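Local coordinates for protein regulator of nonsense transcripts 2 (Homo sapiens, PDB 4CEM) that acts in nonsense-mediated mRNA decay, the pathway that removes transcripts with premature stop codons, and is represented here by its first MIF4G domain, at residues P40-N43 with F44-L48; E17-E20 with R21-L24; I65-Q68 with Q69-S72; I227-P230 with E231-Q234. One frame throughout, in Å; residues are numbered along the deposited sequence.

Contact 1. Residues P40-N43 with F44-L48; sequences PEEN and FFSRL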
loop_
_atom_site.group_PDB
_atom_site.type_symbol
_atom_site.label_atom_id
_atom_site.label_comp_id
_atom_site.label_asym_id
_atom_site.label_seq_id
_atom_site.Cartn_x
_atom_site.Cartn_y
_atom_site.Cartn_z
ATOM N N PRO A 40 -2.558 29.457 -9.761
ATOM C CA PRO A 40 -3.236 30.590 -10.404
ATOM C C PRO A 40 -3.664 31.656 -9.393
ATOM O O PRO A 40 -3.599 31.423 -8.190
ATOM C CB PRO A 40 -4.465 29.947 -11.066
ATOM C CG PRO A 40 -4.290 28.463 -10.925
ATOM C CD PRO A 40 -3.412 28.261 -9.734
ATOM N N GLU A 41 -4.108 32.811 -9.881
ATOM C CA GLU A 41 -4.462 33.927 -8.996
ATOM C C GLU A 41 -5.946 34.289 -9.035
ATOM O O GLU A 41 -6.707 33.782 -9.865
ATOM C CB GLU A 41 -3.600 35.171 -9.266
ATOM C CG GLU A 41 -2.630 35.086 -10.438
ATOM C CD GLU A 41 -1.346 35.855 -10.177
ATOM O OE1 GLU A 41 -0.684 35.574 -9.150
ATOM O OE2 GLU A 41 -0.995 36.734 -10.995
ATOM N N GLU A 42 -6.331 35.147 -8.091
ATOM C CA GLU A 42 -7.672 35.721 -7.988
ATOM C C GLU A 42 -8.416 35.772 -9.322
ATOM O O GLU A 42 -9.485 35.178 -9.455
ATOM C CB GLU A 42 -7.560 37.129 -7.366
ATOM C CG GLU A 42 -8.764 38.058 -7.520
ATOM C CD GLU A 42 -9.970 37.625 -6.703
ATOM O OE1 GLU A 42 -10.487 36.509 -6.931
ATOM O OE2 GLU A 42 -10.411 38.417 -5.841
ATOM N N ASN A 43 -7.850 36.465 -10.308
ATOM C CA ASN A 43 -8.547 36.682 -11.578
ATOM C C ASN A 43 -8.916 35.370 -12.276
ATOM O O ASN A 43 -10.010 35.236 -12.813
ATOM C CB ASN A 43 -7.755 37.621 -12.511
ATOM C CG ASN A 43 -6.691 36.898 -13.331
ATOM O OD1 ASN A 43 -6.163 35.853 -12.928
ATOM N ND2 ASN A 43 -6.361 37.463 -14.491
ATOM N N PHE A 44 -8.007 34.401 -12.250
ATOM C CA PHE A 44 -8.255 33.096 -12.847
ATOM C C PHE A 44 -9.406 32.402 -12.126
ATOM O O PHE A 44 -10.276 31.813 -12.756
ATOM C CB PHE A 44 -6.986 32.238 -12.789
ATOM C CG PHE A 44 -7.170 30.844 -13.308
ATOM C CD1 PHE A 44 -7.619 29.830 -12.475
ATOM C CD2 PHE A 44 -6.897 30.543 -14.627
ATOM C CE1 PHE A 44 -7.798 28.540 -12.953
ATOM C CE2 PHE A 44 -7.065 29.249 -15.111
ATOM C CZ PHE A 44 -7.517 28.250 -14.269
ATOM N N PHE A 45 -9.405 32.464 -10.801
ATOM C CA PHE A 45 -10.461 31.838 -10.009
ATOM C C PHE A 45 -11.818 32.485 -10.243
ATOM O O PHE A 45 -12.842 31.804 -10.167
ATOM C CB PHE A 45 -10.100 31.853 -8.521
ATOM C CG PHE A 45 -9.034 30.859 -8.162
ATOM C CD1 PHE A 45 -9.325 29.498 -8.121
ATOM C CD2 PHE A 45 -7.736 31.270 -7.909
ATOM C CE1 PHE A 45 -8.344 28.573 -7.811
ATOM C CE2 PHE A 45 -6.749 30.347 -7.605
ATOM C CZ PHE A 45 -7.053 28.999 -7.555
ATOM N N SER A 46 -11.816 33.785 -10.551
ATOM C CA SER A 46 -13.046 34.535 -10.849
ATOM C C SER A 46 -13.856 33.900 -11.955
ATOM O O SER A 46 -15.082 33.900 -11.907
ATOM C CB SER A 46 -12.723 35.963 -11.290
ATOM O OG SER A 46 -11.825 36.574 -10.392
ATOM N N ARG A 47 -13.154 33.389 -12.963
ATOM C CA ARG A 47 -13.794 32.856 -14.159
ATOM C C ARG A 47 -14.237 31.407 -14.036
ATOM O O ARG A 47 -14.923 30.910 -14.921
ATOM C CB ARG A 47 -12.866 32.971 -15.355
ATOM C CG ARG A 47 -12.427 34.384 -15.662
ATOM C CD ARG A 47 -11.879 34.449 -17.075
ATOM N NE ARG A 47 -10.637 35.208 -17.140
ATOM C CZ ARG A 47 -9.778 35.174 -18.160
ATOM N NH1 ARG A 47 -10.016 34.416 -19.233
ATOM N NH2 ARG A 47 -8.674 35.917 -18.110
ATOM N N LEU A 48 -13.821 30.714 -12.982
ATOM C CA LEU A 48 -14.356 29.389 -12.711
ATOM C C LEU A 48 -15.582 29.622 -11.848
ATOM O O LEU A 48 -15.739 30.709 -11.283
ATOM C CB LEU A 48 -13.321 28.508 -12.011
ATOM C CG LEU A 48 -11.975 28.356 -12.742
ATOM C CD1 LEU A 48 -11.064 27.421 -11.971
ATOM C CD2 LEU A 48 -12.148 27.864 -14.174
#
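The carbonyl oxygen of P40 meets the F45 ring at its edge, near the ring plane, with P40 O 3.4 Å from F45 CE2. E42 N lies at the edge of the same ring. The F44 ring lies obliquely against the proline ring: P40 CB is 3.5 Å from F44 CD1, and P40 CG is near the same atom. F44 reaches it because its CG is anti to the backbone N (chi1 177°). P40 CB also lies 4.2 Å from F45 CE2. With F44 cut back to an alanine, P40 CB and CG are likely to lose their closest apolar partner across the turn.

This is the first turn of a short helix entered through a loop proline. F45 N donates to E41 O at 3.1 Å, and F44 N adds a weak bond to the same oxygen. E42 O is gripped twice by S46: S46 N makes the ordinary helical bond, whereas S46 OG reaches back four residues and sits above the carbonyl plane, 2.9 Å from E42 O.

The short helix 42-46 lies at the surface between helices 6-33 and 52-61 in the chain. F44, F45 and L48 all touch R116 of helix 103-116.

Contact 2. Residues E17-E20 with R21-L24; sequences EAWE and RHHL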
loop_
_atom_site.group_PDB
_atom_site.type_symbol
_atom_site.label_atom_id
_atom_site.label_comp_id
_atom_site.label_asym_id
_atom_site.label_seq_id
_atom_site.Cartn_x
_atom_site.Cartn_y
_atom_site.Cartn_z
ATOM N N GLU A 17 6.437 -2.625 -16.369
ATOM C CA GLU A 17 5.638 -2.015 -15.321
ATOM C C GLU A 17 6.497 -1.178 -14.394
ATOM O O GLU A 17 6.100 -0.090 -13.982
ATOM C CB GLU A 17 4.891 -3.083 -14.511
ATOM C CG GLU A 17 3.562 -3.478 -15.144
ATOM C CD GLU A 17 3.092 -4.862 -14.746
ATOM O OE1 GLU A 17 3.352 -5.288 -13.595
ATOM O OE2 GLU A 17 2.457 -5.516 -15.598
ATOM N N ALA A 18 7.670 -1.705 -14.068
ATOM C CA ALA A 18 8.645 -0.997 -13.263
ATOM C C ALA A 18 8.907 0.386 -13.850
ATOM O O ALA A 18 8.844 1.391 -13.143
ATOM C CB ALA A 18 9.928 -1.802 -13.200
ATOM N N TRP A 19 9.163 0.441 -15.152
ATOM C CA TRP A 19 9.507 1.712 -15.775
ATOM C C TRP A 19 8.338 2.660 -15.881
ATOM O O TRP A 19 8.496 3.856 -15.645
ATOM C CB TRP A 19 10.203 1.492 -17.121
ATOM C CG TRP A 19 11.654 1.162 -16.930
ATOM C CD1 TRP A 19 12.262 -0.090 -16.963
ATOM C CD2 TRP A 19 12.727 2.093 -16.606
ATOM N NE1 TRP A 19 13.596 0.007 -16.708
ATOM C CE2 TRP A 19 13.940 1.293 -16.483
ATOM C CE3 TRP A 19 12.804 3.460 -16.419
ATOM C CZ2 TRP A 19 15.171 1.867 -16.195
ATOM C CZ3 TRP A 19 14.043 4.024 -16.122
ATOM C CH2 TRP A 19 15.200 3.246 -16.021
ATOM N N GLU A 20 7.166 2.143 -16.233
ATOM C CA GLU A 20 5.939 2.950 -16.264
ATOM C C GLU A 20 5.700 3.588 -14.901
ATOM O O GLU A 20 5.493 4.797 -14.791
ATOM C CB GLU A 20 4.729 2.095 -16.650
ATOM C CG GLU A 20 4.621 1.832 -18.146
ATOM C CD GLU A 20 3.737 0.637 -18.500
ATOM O OE1 GLU A 20 3.284 -0.095 -17.585
ATOM O OE2 GLU A 20 3.505 0.423 -19.715
ATOM N N ARG A 21 5.757 2.756 -13.869
ATOM C CA ARG A 21 5.647 3.216 -12.496
ATOM C C ARG A 21 6.676 4.313 -12.214
ATOM O O ARG A 21 6.342 5.361 -11.670
ATOM C CB ARG A 21 5.833 2.037 -11.528
ATOM C CG ARG A 21 5.451 2.343 -10.091
ATOM C CD ARG A 21 5.178 1.089 -9.274
ATOM N NE ARG A 21 6.412 0.406 -8.875
ATOM C CZ ARG A 21 6.942 -0.659 -9.485
ATOM N NH1 ARG A 21 6.356 -1.213 -10.546
ATOM N NH2 ARG A 21 8.074 -1.186 -9.023
ATOM N N HIS A 22 7.917 4.082 -12.616
ATOM C CA HIS A 22 8.994 4.999 -12.293
ATOM C C HIS A 22 8.833 6.303 -13.013
ATOM O O HIS A 22 8.913 7.377 -12.413
ATOM C CB HIS A 22 10.336 4.363 -12.639
ATOM C CG HIS A 22 11.513 5.282 -12.461
ATOM N ND1 HIS A 22 12.080 5.506 -11.267
ATOM C CD2 HIS A 22 12.231 6.027 -13.383
ATOM C CE1 HIS A 22 13.102 6.365 -11.410
ATOM N NE2 HIS A 22 13.196 6.681 -12.707
ATOM N N HIS A 23 8.590 6.234 -14.311
ATOM C CA HIS A 23 8.466 7.454 -15.091
ATOM C C HIS A 23 7.334 8.313 -14.616
ATOM O O HIS A 23 7.477 9.530 -14.556
ATOM C CB HIS A 23 8.308 7.144 -16.574
ATOM C CG HIS A 23 9.582 6.669 -17.236
ATOM N ND1 HIS A 23 10.772 7.272 -17.034
ATOM C CD2 HIS A 23 9.814 5.631 -18.132
ATOM C CE1 HIS A 23 11.720 6.645 -17.751
ATOM N NE2 HIS A 23 11.130 5.642 -18.429
ATOM N N LEU A 24 6.205 7.700 -14.266
ATOM C CA LEU A 24 5.043 8.462 -13.785
ATOM C C LEU A 24 5.334 9.198 -12.478
ATOM O O LEU A 24 5.051 10.395 -12.340
ATOM C CB LEU A 24 3.826 7.548 -13.590
ATOM C CG LEU A 24 2.549 8.244 -13.101
ATOM C CD1 LEU A 24 2.230 9.429 -14.002
ATOM C CD2 LEU A 24 1.388 7.256 -13.036
#
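W19 holds its indole against two histidines, H22 and H23, three and four residues further along one helix. The three rings form an aromatic cluster. W19 and H22 lie side by side and point the same way, yet their planes stand at 81°. W19 CZ3 is 3.8 Å from H22 CD2. H23 crosses the indole obliquely, and its plane is closer to that of W19, at 38°. The contact is made by the far end of the imidazole: H23 NE2 lies 3.4 Å from W19 CE3. The near end of H23 rests by the backbone, with H23 CD2 3.3 Å from W19 O. The first torsions set the two histidines apart. H22 has CG anti to the backbone N (chi1 175°), whereas H23 has CG beside it.

R21 belongs to another side of the helix. Its chain bends at chi3, which brings the guanidinium back over the preceding turn. A18 O lies over one face of it, and R21 NH1 is 3.6 Å from A18 CA.

The backbone is regular helix. R21 N donates to E17 O at 2.9 Å, and H23 N donates to W19 O at 2.7 Å.

All of this belongs to the long helix 6-33. R21 NH2 forms a salt bridge with D201 of helix 189-204. W19 NE1 donates to S221 O, and H15 meets the W19 ring edge-to-face. P223, in the loop between helices 209-218 and 230-259, touches A18, W19 and H22.

Contact 3. Residues I65-Q68 with Q69-S72; sequences ITEQ and QRDS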
loop_
_atom_site.group_PDB
_atom_site.type_symbol
_atom_site.label_atom_id
_atom_site.label_comp_id
_atom_site.label_asym_id
_atom_site.label_seq_id
_atom_site.Cartn_x
_atom_site.Cartn_y
_atom_site.Cartn_z
ATOM N N ILE A 65 -14.184 7.570 -6.258
ATOM C CA ILE A 65 -13.230 7.826 -7.329
ATOM C C ILE A 65 -12.915 6.525 -8.046
ATOM O O ILE A 65 -12.673 5.507 -7.421
ATOM C CB ILE A 65 -11.926 8.462 -6.815
ATOM C CG1 ILE A 65 -12.195 9.889 -6.341
ATOM C CG2 ILE A 65 -10.868 8.476 -7.914
ATOM C CD1 ILE A 65 -11.029 10.516 -5.599
ATOM N N THR A 66 -12.903 6.587 -9.366
ATOM C CA THR A 66 -12.793 5.409 -10.201
ATOM C C THR A 66 -11.982 5.714 -11.448
ATOM O O THR A 66 -12.088 6.800 -11.997
ATOM C CB THR A 66 -14.197 4.943 -10.570
ATOM O OG1 THR A 66 -14.634 4.016 -9.576
ATOM C CG2 THR A 66 -14.234 4.297 -11.926
ATOM N N GLU A 67 -11.173 4.748 -11.884
ATOM C CA GLU A 67 -10.257 4.946 -13.006
ATOM C C GLU A 67 -10.980 5.444 -14.245
ATOM O O GLU A 67 -10.502 6.339 -14.924
ATOM C CB GLU A 67 -9.480 3.658 -13.325
ATOM C CG GLU A 67 -8.507 3.756 -14.510
ATOM C CD GLU A 67 -7.664 5.037 -14.538
ATOM O OE1 GLU A 67 -7.038 5.407 -13.519
ATOM O OE2 GLU A 67 -7.618 5.693 -15.598
ATOM N N GLN A 68 -12.150 4.891 -14.524
ATOM C CA GLN A 68 -12.880 5.282 -15.731
ATOM C C GLN A 68 -13.557 6.660 -15.595
ATOM O O GLN A 68 -14.267 7.095 -16.506
ATOM C CB GLN A 68 -13.872 4.188 -16.190
ATOM C CG GLN A 68 -14.497 3.321 -15.100
ATOM C CD GLN A 68 -13.562 2.230 -14.580
ATOM O OE1 GLN A 68 -13.376 2.078 -13.366
ATOM N NE2 GLN A 68 -12.965 1.468 -15.500
ATOM N N GLN A 69 -13.329 7.346 -14.473
ATOM C CA GLN A 69 -13.748 8.742 -14.327
ATOM C C GLN A 69 -12.592 9.739 -14.399
ATOM O O GLN A 69 -12.809 10.949 -14.263
ATOM C CB GLN A 69 -14.474 8.950 -13.010
ATOM C CG GLN A 69 -15.638 8.020 -12.777
ATOM C CD GLN A 69 -16.370 8.364 -11.501
ATOM O OE1 GLN A 69 -16.377 7.580 -10.550
ATOM N NE2 GLN A 69 -16.967 9.559 -11.459
ATOM N N ARG A 70 -11.373 9.243 -14.607
ATOM C CA ARG A 70 -10.190 10.105 -14.631
ATOM C C ARG A 70 -10.435 11.375 -15.426
ATOM O O ARG A 70 -10.173 12.475 -14.940
ATOM C CB ARG A 70 -8.973 9.378 -15.204
ATOM C CG ARG A 70 -7.722 10.252 -15.284
ATOM C CD ARG A 70 -6.551 9.494 -15.866
ATOM N NE ARG A 70 -6.109 8.462 -14.930
ATOM C CZ ARG A 70 -4.963 8.473 -14.248
ATOM N NH1 ARG A 70 -4.070 9.457 -14.388
ATOM N NH2 ARG A 70 -4.709 7.470 -13.418
ATOM N N ASP A 71 -10.928 11.215 -16.650
ATOM C CA ASP A 71 -11.179 12.354 -17.530
ATOM C C ASP A 71 -12.427 13.149 -17.136
ATOM O O ASP A 71 -12.430 14.373 -17.204
ATOM C CB ASP A 71 -11.315 11.887 -18.984
ATOM C CG ASP A 71 -10.077 11.172 -19.487
ATOM O OD1 ASP A 71 -8.953 11.684 -19.280
ATOM O OD2 ASP A 71 -10.237 10.089 -20.090
ATOM N N SER A 72 -13.489 12.456 -16.737
ATOM C CA SER A 72 -14.729 13.134 -16.383
ATOM C C SER A 72 -14.577 13.980 -15.114
ATOM O O SER A 72 -14.988 15.149 -15.088
ATOM C CB SER A 72 -15.871 12.132 -16.242
ATOM O OG SER A 72 -15.486 11.027 -15.457
#
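Q69 N donates to T66 O at 2.8 Å and closes a 3-10 turn that leads into helix 70-79. The turn joins this helix to the loop after helix 52-61, in the helical MIF4G domain. The aliphatic part of Q69 folds back over T66. Its CG is beside the backbone N, and Q69 CB is 3.4 Å from T66 O. Q69 CG also meets the methyl T66 CG2.

R70 comes next and carries most of the contact. Its backbone N donates to E67 O at 3.0 Å, which repeats the three-residue spacing. Its side chain leaves with CG anti to the backbone N (chi1 178°) and bends at chi3, which brings the edge of the guanidinium to the E67 carboxylate. E67 helps by bending at chi2. The two flat groups are turned 33° against each other. N104 and H108 of helix 103-116 touch R70, and C105 of that helix touches E67. The backbone of E67 is also held, by a bond from its N to D102 OD1. The charge pair thus lies where the start of helix 70-79 meets helix 103-116.

The salt bridge is side-on, with NE and NH2 of R70 taking one carboxylate oxygen each through the syn lone pairs. R70 NE donates to E67 OE2 at 3.2 Å, tilted from the guanidinium plane. R70 NH2 donates to E67 OE1 at 3.1 Å, with OE1 lying in that plane and an N-H...O angle of 165°.

Contact 4. Residues I227-P230 with E231-Q234; sequences IISP and EKQQ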
loop_
_atom_site.group_PDB
_atom_site.type_symbol
_atom_site.label_atom_id
_atom_site.label_comp_id
_atom_site.label_asym_id
_atom_site.label_seq_id
_atom_site.Cartn_x
_atom_site.Cartn_y
_atom_site.Cartn_z
ATOM N N ILE A 227 14.243 8.688 -5.551
ATOM C CA ILE A 227 13.203 9.557 -5.017
ATOM C C ILE A 227 13.454 9.795 -3.531
ATOM O O ILE A 227 13.740 10.920 -3.129
ATOM C CB ILE A 227 11.804 8.981 -5.283
ATOM C CG1 ILE A 227 11.526 9.035 -6.790
ATOM C CG2 ILE A 227 10.753 9.755 -4.504
ATOM C CD1 ILE A 227 10.254 8.334 -7.223
ATOM N N ILE A 228 13.364 8.734 -2.735
ATOM C CA ILE A 228 13.687 8.796 -1.314
ATOM C C ILE A 228 15.122 8.326 -1.110
ATOM O O ILE A 228 15.487 7.226 -1.528
ATOM C CB ILE A 228 12.736 7.921 -0.469
ATOM C CG1 ILE A 228 11.268 8.283 -0.760
ATOM C CG2 ILE A 228 13.042 8.071 1.019
ATOM C CD1 ILE A 228 10.958 9.762 -0.611
ATOM N N SER A 229 15.921 9.159 -0.443
ATOM C CA SER A 229 17.329 8.867 -0.197
ATOM C C SER A 229 17.509 7.597 0.629
ATOM O O SER A 229 16.649 7.259 1.439
ATOM C CB SER A 229 17.981 10.015 0.557
ATOM O OG SER A 229 17.649 9.936 1.934
ATOM N N PRO A 230 18.640 6.901 0.442
ATOM C CA PRO A 230 18.885 5.652 1.186
ATOM C C PRO A 230 18.807 5.775 2.713
ATOM O O PRO A 230 18.427 4.811 3.371
ATOM C CB PRO A 230 20.300 5.246 0.746
ATOM C CG PRO A 230 20.503 5.910 -0.571
ATOM C CD PRO A 230 19.709 7.187 -0.535
ATOM N N GLU A 231 19.152 6.944 3.263
ATOM C CA GLU A 231 19.071 7.185 4.722
ATOM C C GLU A 231 17.620 7.171 5.194
ATOM O O GLU A 231 17.292 6.565 6.212
ATOM C CB GLU A 231 19.697 8.530 5.120
ATOM C CG GLU A 231 21.207 8.640 4.927
ATOM C CD GLU A 231 21.637 8.822 3.474
ATOM O OE1 GLU A 231 20.817 9.298 2.649
ATOM O OE2 GLU A 231 22.802 8.482 3.156
ATOM N N LYS A 232 16.753 7.849 4.450
ATOM C CA LYS A 232 15.327 7.878 4.765
ATOM C C LYS A 232 14.638 6.537 4.535
ATOM O O LYS A 232 13.609 6.253 5.139
ATOM C CB LYS A 232 14.631 8.971 3.953
ATOM C CG LYS A 232 15.015 10.384 4.368
ATOM C CD LYS A 232 14.513 11.419 3.371
ATOM C CE LYS A 232 14.681 12.828 3.897
ATOM N NZ LYS A 232 14.632 13.814 2.787
ATOM N N GLN A 233 15.206 5.717 3.660
ATOM C CA GLN A 233 14.652 4.397 3.363
ATOM C C GLN A 233 14.979 3.382 4.448
ATOM O O GLN A 233 14.162 2.516 4.751
ATOM C CB GLN A 233 15.190 3.887 2.028
ATOM C CG GLN A 233 14.603 4.574 0.811
ATOM C CD GLN A 233 15.247 4.114 -0.478
ATOM O OE1 GLN A 233 16.404 3.718 -0.477
ATOM N NE2 GLN A 233 14.498 4.160 -1.587
ATOM N N GLN A 234 16.172 3.493 5.032
ATOM C CA GLN A 234 16.673 2.509 6.003
ATOM C C GLN A 234 15.693 2.146 7.124
ATOM O O GLN A 234 15.416 0.965 7.334
ATOM C CB GLN A 234 18.022 2.961 6.589
ATOM C CG GLN A 234 18.779 1.867 7.329
ATOM C CD GLN A 234 19.001 0.632 6.477
ATOM O OE1 GLN A 234 19.536 0.717 5.368
ATOM N NE2 GLN A 234 18.578 -0.522 6.985
#
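S229 OG serves two partners at the start of helix 230-259. It accepts from K232 N at 3.4 Å, a weak but straight bond, and donates weakly to E231 OE1 at 3.3 Å. This is an N-cap: S229 stands right before the helix, and its hydroxyl takes up an N-H of the first turn. OG lies between the backbone N and the carbonyl carbon (chi1 79°), which turns it toward K232 N. E231 reaches the same hydroxyl by bending at chi2. P230 follows the cap and opens the helix; it has no N-H to satisfy.

The backbone bonds of the helix begin here. Q233 N donates to S229 O at 3.1 Å, and Q234 N to P230 O at the same length.

I228, just before the cap, packs on the first turn. Its CG2 branch is anti to the backbone N and touches two side chains. The side chains of I228 and K232 cross at about a right angle. Q233 slants past I228, with Q233 CG 3.8 Å from I228 CG2. The amide of Q233 is buried, and its NE2 bonds to D202 O and S225 OG. A leucine in place of Q233 would probably leave those two oxygens without this donor and loosen the tie between the helix start and helix 189-204.

K232 runs extended and ends in a salt bridge with D164, at the start of helix 164-181. I228 touches D164 too, and also R29 of helix 6-33. At the root of the lysine chain, K232 CB sits 3.5 Å from I228 CG2.

All four contacts are local. Contacts 1 and 3 lie at the surface and on the same side of the chain's centre; contacts 2 and 4 are partly buried. Contact 2 sits inside a long helix, and its chemistry is aromatic. Contacts 1, 3 and 4 all include a helix start: contact 1 with apolar rings in a short outlying helix, contact 3 with a 3-10 turn and a salt bridge, contact 4 with a serine cap. Helix 103-116 touches contacts 1 and 3. Helix 6-33 holds contact 2 and touches contact 4; the nearest atoms of contacts 2 and 4 are about 5 Å apart. The centres of contacts 1 and 4, about 39 Å apart, are the furthest.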